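Germination-specific N-acetylmuramoyl-L-alanine amidase, Autolysin (Clostridioides difficile, PDB 7RAG) probably hydrolyses the amide bond between N-acetylmuramic acid and L-alanine in peptidoglycan as a zinc-dependent amidase, and is bound here to the GerS lipoprotein. Local coordinates at residues L50-R53 with E54-S58; L65-E68 with D69-S72; W199-Y202 with I203-K207. One frame throughout, in Å; residues are numbered along the deposited sequence.

Contact 1: L50-R53 with E54-S58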
loop_
_atom_site.group_PDB
_atom_site.type_symbol
_atom_site.label_atom_id
_atom_site.label_comp_id
_atom_site.label_asym_id
_atom_site.label_seq_id
_atom_site.Cartn_x
_atom_site.Cartn_y
_atom_site.Cartn_z
ATOM N N LEU B 50 -5.374 1.029 30.454
ATOM C CA LEU B 50 -3.919 1.066 30.460
ATOM C C LEU B 50 -3.323 0.407 29.219
ATOM O O LEU B 50 -2.279 0.863 28.716
ATOM C CB LEU B 50 -3.371 0.437 31.739
ATOM C CG LEU B 50 -3.687 1.290 32.977
ATOM C CD1 LEU B 50 -3.253 0.588 34.226
ATOM C CD2 LEU B 50 -3.080 2.712 32.915
ATOM N N LYS B 51 -3.978 -0.627 28.680
ATOM C CA LYS B 51 -3.546 -1.151 27.380
ATOM C C LYS B 51 -3.647 -0.079 26.303
ATOM O O LYS B 51 -2.720 0.099 25.492
ATOM C CB LYS B 51 -4.376 -2.373 26.972
ATOM C CG LYS B 51 -4.378 -3.527 27.969
ATOM C CD LYS B 51 -3.014 -4.112 28.166
ATOM C CE LYS B 51 -3.069 -5.386 29.043
ATOM N NZ LYS B 51 -1.740 -6.086 29.109
ATOM N N LEU B 52 -4.771 0.656 26.297
ATOM C CA LEU B 52 -5.028 1.694 25.293
ATOM C C LEU B 52 -4.061 2.865 25.450
ATOM O O LEU B 52 -3.578 3.421 24.461
ATOM C CB LEU B 52 -6.484 2.164 25.409
ATOM C CG LEU B 52 -7.055 3.240 24.470
ATOM C CD1 LEU B 52 -6.710 2.926 23.003
ATOM C CD2 LEU B 52 -8.577 3.373 24.651
ATOM N N ARG B 53 -3.773 3.251 26.692
ATOM C CA ARG B 53 -2.736 4.228 26.977
ATOM C C ARG B 53 -1.408 3.828 26.338
ATOM O O ARG B 53 -0.716 4.659 25.738
ATOM C CB ARG B 53 -2.594 4.369 28.505
ATOM C CG ARG B 53 -1.615 5.425 28.966
ATOM C CD ARG B 53 -0.210 4.844 29.135
ATOM N NE ARG B 53 0.648 5.686 29.960
ATOM C CZ ARG B 53 0.700 5.623 31.284
ATOM N NH1 ARG B 53 -0.063 4.737 31.922
ATOM N NH2 ARG B 53 1.520 6.426 31.960
ATOM N N GLU B 54 -1.008 2.562 26.504
ATOM C CA GLU B 54 0.251 2.138 25.893
ATOM C C GLU B 54 0.204 2.238 24.366
ATOM O O GLU B 54 1.152 2.734 23.736
ATOM C CB GLU B 54 0.605 0.723 26.346
ATOM C CG GLU B 54 1.091 0.707 27.753
ATOM C CD GLU B 54 1.397 -0.682 28.273
ATOM O OE1 GLU B 54 1.141 -1.675 27.541
ATOM O OE2 GLU B 54 1.891 -0.760 29.431
ATOM N N LEU B 55 -0.906 1.804 23.755
ATOM C CA LEU B 55 -1.035 1.925 22.299
ATOM C C LEU B 55 -0.876 3.371 21.847
ATOM O O LEU B 55 -0.125 3.666 20.912
ATOM C CB LEU B 55 -2.381 1.369 21.823
ATOM C CG LEU B 55 -2.460 -0.161 21.878
ATOM C CD1 LEU B 55 -3.898 -0.635 21.694
ATOM C CD2 LEU B 55 -1.536 -0.790 20.854
ATOM N N ILE B 56 -1.570 4.289 22.506
ATOM C CA ILE B 56 -1.586 5.668 22.035
ATOM C C ILE B 56 -0.237 6.336 22.266
ATOM O O ILE B 56 0.282 7.035 21.390
ATOM C CB ILE B 56 -2.729 6.439 22.719
ATOM C CG1 ILE B 56 -4.091 5.971 22.185
ATOM C CG2 ILE B 56 -2.523 7.972 22.589
ATOM C CD1 ILE B 56 -5.285 6.363 23.103
ATOM N N GLU B 57 0.343 6.160 23.459
ATOM C CA GLU B 57 1.603 6.821 23.752
ATOM C C GLU B 57 2.724 6.285 22.875
ATOM O O GLU B 57 3.591 7.054 22.444
ATOM C CB GLU B 57 1.954 6.669 25.228
ATOM C CG GLU B 57 0.948 7.329 26.157
ATOM C CD GLU B 57 1.479 7.596 27.559
ATOM O OE1 GLU B 57 2.371 6.839 28.037
ATOM O OE2 GLU B 57 0.995 8.585 28.199
ATOM N N SER B 58 2.736 4.973 22.598
ATOM C CA SER B 58 3.809 4.446 21.756
ATOM C C SER B 58 3.687 4.923 20.318
ATOM O O SER B 58 4.656 4.801 19.565
ATOM C CB SER B 58 3.862 2.910 21.805
ATOM O OG SER B 58 2.657 2.321 21.356
HETATM O O HOH W 1 2.823 8.815 30.477
#
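Arg53 reaches along helix 41-58 and overlaps the carboxylate of Glu57, one turn further on. Its NE gives a hydrogen bond to Glu57 OE1 at 2.8 Å, and the pair is a salt bridge. OE1 lies at the guanidinium edge, close to its plane. NE meets OE1 from above the carboxylate plane, and the guanidinium and carboxylate planes stand 82° apart. Arg53 CG is anti to the backbone N (chi1 -176°), and the chain bends at chi2, which turns NE toward Glu57. Water 1 makes a second link. It accepts from Arg53 NH2 at 3.1 Å and lies 2.9 Å from Glu57 OE2, which it can serve as donor.

A second i to i+4 pair is apolar. Leu52 CD1 meets Ile56 CD1 at 3.7 Å, and the two side chains cross at a slant. Both also touch Leu21 of strand 18-23. Regular backbone bonds of the helix join the same residues, such as Ile56 N to Leu52 O at 2.9 Å.

The polar ends have further partners. Lys51 forms salt bridges with Glu191 and Glu195 of helix 191-211. Glu54 is hydrogen-bonded to His40 of one lipoprotein chain and His63 of the other. Glu57 OE1 bonds to Tyr42 OH of the same chain as His40. The helix belongs to the beta-alpha-beta unit 18-23, 41-58, 62-65. Leu52 and Ile56 pack on its sheet, and the Arg53 side chain joins them there, while its guanidinium probably stabilises the negative charge of Glu57 near the lipoprotein.

Contact 2: L65-E68 with D69-S72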
loop_
_atom_site.group_PDB
_atom_site.type_symbol
_atom_site.label_atom_id
_atom_site.label_comp_id
_atom_site.label_asym_id
_atom_site.label_seq_id
_atom_site.Cartn_x
_atom_site.Cartn_y
_atom_site.Cartn_z
ATOM N N LEU B 65 -4.826 10.626 31.974
ATOM C CA LEU B 65 -5.658 9.636 32.637
ATOM C C LEU B 65 -6.472 10.309 33.732
ATOM O O LEU B 65 -5.979 11.212 34.410
ATOM C CB LEU B 65 -4.787 8.525 33.231
ATOM C CG LEU B 65 -4.013 7.649 32.241
ATOM C CD1 LEU B 65 -2.948 6.799 32.970
ATOM C CD2 LEU B 65 -4.986 6.778 31.434
ATOM N N THR B 66 -7.724 9.889 33.902
ATOM C CA THR B 66 -8.398 10.275 35.140
ATOM C C THR B 66 -7.908 9.426 36.306
ATOM O O THR B 66 -7.790 9.918 37.431
ATOM C CB THR B 66 -9.920 10.168 35.018
ATOM O OG1 THR B 66 -10.273 8.842 34.608
ATOM C CG2 THR B 66 -10.451 11.181 34.037
ATOM N N ARG B 67 -7.627 8.152 36.063
ATOM C CA ARG B 67 -7.087 7.301 37.105
ATOM C C ARG B 67 -6.087 6.337 36.496
ATOM O O ARG B 67 -6.267 5.835 35.386
ATOM C CB ARG B 67 -8.179 6.530 37.859
ATOM C CG ARG B 67 -9.050 5.689 36.966
ATOM C CD ARG B 67 -10.131 4.996 37.755
ATOM N NE ARG B 67 -9.705 3.658 38.109
ATOM C CZ ARG B 67 -10.292 2.528 37.736
ATOM N NH1 ARG B 67 -11.393 2.528 36.996
ATOM N NH2 ARG B 67 -9.764 1.386 38.147
ATOM N N GLU B 68 -5.028 6.103 37.237
ATOM C CA GLU B 68 -3.933 5.254 36.842
ATOM C C GLU B 68 -3.903 3.979 37.659
ATOM O O GLU B 68 -3.161 3.049 37.327
ATOM C CB GLU B 68 -2.628 6.049 37.019
ATOM C CG GLU B 68 -1.361 5.353 36.703
ATOM C CD GLU B 68 -0.176 6.240 36.990
ATOM O OE1 GLU B 68 0.126 6.506 38.195
ATOM O OE2 GLU B 68 0.443 6.673 35.995
ATOM N N ASP B 69 -4.708 3.910 38.709
ATOM C CA ASP B 69 -4.692 2.822 39.666
ATOM C C ASP B 69 -6.104 2.676 40.217
ATOM O O ASP B 69 -7.047 3.292 39.715
ATOM C CB ASP B 69 -3.657 3.101 40.764
ATOM C CG ASP B 69 -3.896 4.424 41.480
ATOM O OD1 ASP B 69 -4.961 5.058 41.296
ATOM O OD2 ASP B 69 -2.996 4.836 42.237
ATOM N N ASP B 70 -6.245 1.885 41.280
ATOM C CA ASP B 70 -7.561 1.620 41.848
ATOM C C ASP B 70 -7.846 2.639 42.943
ATOM O O ASP B 70 -7.743 2.368 44.136
ATOM C CB ASP B 70 -7.656 0.200 42.372
ATOM C CG ASP B 70 -9.064 -0.152 42.777
ATOM O OD1 ASP B 70 -9.988 0.559 42.305
ATOM O OD2 ASP B 70 -9.250 -1.115 43.568
ATOM N N SER B 71 -8.219 3.837 42.516
ATOM C CA SER B 71 -8.581 4.900 43.434
ATOM C C SER B 71 -9.748 5.676 42.838
ATOM O O SER B 71 -10.103 5.503 41.674
ATOM C CB SER B 71 -7.384 5.818 43.735
ATOM O OG SER B 71 -7.201 6.770 42.703
ATOM N N SER B 72 -10.376 6.496 43.662
ATOM C CA SER B 72 -11.473 7.347 43.236
ATOM C C SER B 72 -11.098 8.799 43.487
ATOM O O SER B 72 -10.379 9.110 44.439
ATOM C CB SER B 72 -12.763 7.001 43.976
ATOM O OG SER B 72 -13.777 7.932 43.651
#
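Arg67 NE donates a hydrogen bond to the backbone carbonyl of Asp69, two residues on, with NE 3.1 Å from Asp69 O. The bond is nearly straight, with an N-H...O angle of 173°. The oxygen sits at the guanidinium edge, only 3° out of its plane. Arg67 CD also lies 4.0 Å from Ser71 O. The Arg67 side chain starts with CG between N and the carbonyl carbon (chi1 56°) and bends at chi3, which brings NE over to Asp69 O.

The same carbonyl takes a weak backbone bond from Ser71 N, at 3.1 Å from Asp69 O. This closes an inverse gamma turn centred on Asp70. On the side chains, Ser71 OG donates to Asp69 OD1 at 3.2 Å, on the syn side of that oxygen. Asp70 OD1 is 4.2 Å from Arg67 NH2 but well out of the guanidinium plane. The two charges are near each other without a direct bond.

The next shell positions Arg67 and Asp70. Arg67 NH1 bonds to Ala23 O and NH2 to Lys42 O, so all three nitrogens of the guanidinium meet main-chain carbonyls. Asp70 has its own partners, a salt bridge to Lys42 and a bond from Gly27 N. Glu68 turns elsewhere and accepts from Ser38 N of a lipoprotein chain.

The side chain of Arg67 is about 5 Å from that of His25, a zinc ligand, and about 9 Å from the zinc ion. The arginine thus ties the loop after strand 62-65 to backbone flanking the metal site. Its buried positive charge is probably balanced in part by the three carbonyl dipoles, and the nearby Asp70 carboxylate probably adds to the balance.

Contact 3: W199-Y202 with I203-K207. With EDO (1,2-ethanediol), chain D.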
loop_
_atom_site.group_PDB
_atom_site.type_symbol
_atom_site.label_atom_id
_atom_site.label_comp_id
_atom_site.label_asym_id
_atom_site.label_seq_id
_atom_site.Cartn_x
_atom_site.Cartn_y
_atom_site.Cartn_z
ATOM N N TRP B 199 -6.838 -2.546 21.117
ATOM C CA TRP B 199 -6.442 -2.426 19.722
ATOM C C TRP B 199 -7.585 -1.900 18.856
ATOM O O TRP B 199 -7.386 -0.996 18.029
ATOM C CB TRP B 199 -5.970 -3.779 19.204
ATOM C CG TRP B 199 -5.577 -3.700 17.803
ATOM C CD1 TRP B 199 -6.293 -4.128 16.725
ATOM C CD2 TRP B 199 -4.390 -3.094 17.289
ATOM N NE1 TRP B 199 -5.612 -3.842 15.574
ATOM C CE2 TRP B 199 -4.440 -3.207 15.893
ATOM C CE3 TRP B 199 -3.282 -2.478 17.880
ATOM C CZ2 TRP B 199 -3.429 -2.725 15.075
ATOM C CZ3 TRP B 199 -2.279 -2.003 17.071
ATOM C CH2 TRP B 199 -2.357 -2.127 15.683
ATOM N N ALA B 200 -8.792 -2.440 19.035
ATOM C CA ALA B 200 -9.920 -1.958 18.239
ATOM C C ALA B 200 -10.177 -0.469 18.493
ATOM O O ALA B 200 -10.362 0.313 17.551
ATOM C CB ALA B 200 -11.167 -2.787 18.533
ATOM N N ILE B 201 -10.163 -0.053 19.765
ATOM C CA ILE B 201 -10.430 1.351 20.075
ATOM C C ILE B 201 -9.338 2.239 19.493
ATOM O O ILE B 201 -9.611 3.322 18.942
ATOM C CB ILE B 201 -10.569 1.572 21.589
ATOM C CG1 ILE B 201 -11.570 0.577 22.191
ATOM C CG2 ILE B 201 -10.993 3.029 21.836
ATOM C CD1 ILE B 201 -11.806 0.742 23.690
ATOM N N TYR B 202 -8.087 1.805 19.621
ATOM C CA TYR B 202 -6.960 2.574 19.118
ATOM C C TYR B 202 -7.054 2.747 17.610
ATOM O O TYR B 202 -6.850 3.854 17.087
ATOM C CB TYR B 202 -5.665 1.873 19.527
ATOM C CG TYR B 202 -4.425 2.239 18.755
ATOM C CD1 TYR B 202 -3.814 3.485 18.910
ATOM C CD2 TYR B 202 -3.833 1.317 17.896
ATOM C CE1 TYR B 202 -2.659 3.807 18.211
ATOM C CE2 TYR B 202 -2.690 1.625 17.184
ATOM C CZ TYR B 202 -2.106 2.870 17.349
ATOM O OH TYR B 202 -0.966 3.157 16.645
ATOM N N ILE B 203 -7.407 1.675 16.896
ATOM C CA ILE B 203 -7.560 1.787 15.452
ATOM C C ILE B 203 -8.723 2.711 15.113
ATOM O O ILE B 203 -8.635 3.515 14.183
ATOM C CB ILE B 203 -7.710 0.393 14.815
ATOM C CG1 ILE B 203 -6.367 -0.343 14.872
ATOM C CG2 ILE B 203 -8.148 0.492 13.374
ATOM C CD1 ILE B 203 -5.217 0.475 14.311
ATOM N N GLY B 204 -9.826 2.629 15.862
ATOM C CA GLY B 204 -10.940 3.519 15.581
ATOM C C GLY B 204 -10.553 4.980 15.713
ATOM O O GLY B 204 -10.835 5.795 14.830
ATOM N N ILE B 205 -9.872 5.313 16.811
ATOM C CA ILE B 205 -9.328 6.653 17.012
ATOM C C ILE B 205 -8.450 7.048 15.832
ATOM O O ILE B 205 -8.568 8.146 15.288
ATOM C CB ILE B 205 -8.541 6.712 18.339
ATOM C CG1 ILE B 205 -9.456 6.526 19.548
ATOM C CG2 ILE B 205 -7.773 8.026 18.485
ATOM C CD1 ILE B 205 -8.687 6.433 20.846
ATOM N N GLN B 206 -7.553 6.156 15.422
ATOM C CA GLN B 206 -6.604 6.502 14.363
ATOM C C GLN B 206 -7.302 6.763 13.030
ATOM O O GLN B 206 -6.922 7.682 12.299
ATOM C CB GLN B 206 -5.557 5.403 14.218
ATOM C CG GLN B 206 -4.613 5.296 15.420
ATOM C CD GLN B 206 -3.554 6.383 15.445
ATOM O OE1 GLN B 206 -3.849 7.562 15.278
ATOM N NE2 GLN B 206 -2.295 5.982 15.638
ATOM N N LYS B 207 -8.318 5.970 12.691
ATOM C CA LYS B 207 -9.069 6.223 11.465
ATOM C C LYS B 207 -9.790 7.567 11.544
ATOM O O LYS B 207 -9.695 8.408 10.622
ATOM C CB LYS B 207 -10.054 5.081 11.206
ATOM C CG LYS B 207 -9.402 3.771 10.757
ATOM C CD LYS B 207 -10.468 2.716 10.421
ATOM C CE LYS B 207 -9.841 1.329 10.162
ATOM N NZ LYS B 207 -9.081 1.221 8.885
HETATM C C1 EDO D . 2.590 0.585 18.716
HETATM O O1 EDO D . 3.073 1.068 17.443
HETATM C C2 EDO D . 1.083 0.657 18.697
HETATM O O2 EDO D . 0.722 0.952 17.329
#
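Ile203 lies over one face of the Trp199 indole, four residues back along helix 191-211. This is a CH-pi contact: Ile203 CG1 is 3.9 Å from the centroid of the five-membered ring of Trp199. Ile203 CD1 reaches on to Trp199 CZ2 at 3.7 Å and also touches the Tyr202 ring. A second CH-pi contact repeats the i to i+4 spacing. Gln206 CG stands 4.0 Å from the centroid of the Tyr202 ring, 23° off its normal. The glutamine chain bends at chi2 (-77°), carrying the amide along the ring to the hydroxyl.

Purely aliphatic packing is looser. Ile201 CG2 and Ile205 CD1 are 4.2 Å apart, on the side facing strand 104-111.

Among polar contacts, Gln206 NE2 gives a weak hydrogen bond to Tyr202 OH at 3.3 Å. Tyr202 OH also bonds to Ser59 OG, and to O2 of a 1,2-ethanediol at 2.9 Å. The diol probably comes from the crystallisation liquor. Trp199 NE1 bonds to Asp85 of a lipoprotein chain. Backbone bonds of the helix join the two segments, among them Ile205 N to Ile201 O at 2.9 Å.

The lipoprotein also packs on Tyr202, Ile203 and Gln206. Trp199 NE1 and Tyr202 OH are hydrogen-bonded while an aliphatic carbon lies over one face of each ring, which should help to hold their orientation at the interface.

Overall arrangement
The contacts follow one another along the chain: contact 1 on helix 41-58, contact 2 in the loop after strand 62-65, contact 3 on helix 191-211. Contacts 1 and 3 are about 11 Å apart between centres. Their helices pack together, with Leu52 against Ile201 and Leu55 against Trp199. Contacts 1 and 2 are about 15 Å apart between centres and meet where Arg53 and Leu50 touch Leu65. Contacts 2 and 3 do not touch; their nearest atoms are about 11 Å apart. Helix 41-58 thus lies between the other two. All three contacts have lipoprotein neighbours. The lipoprotein is reported to activate the enzyme allosterically, and contact 2 is one place where its interface comes near the zinc site.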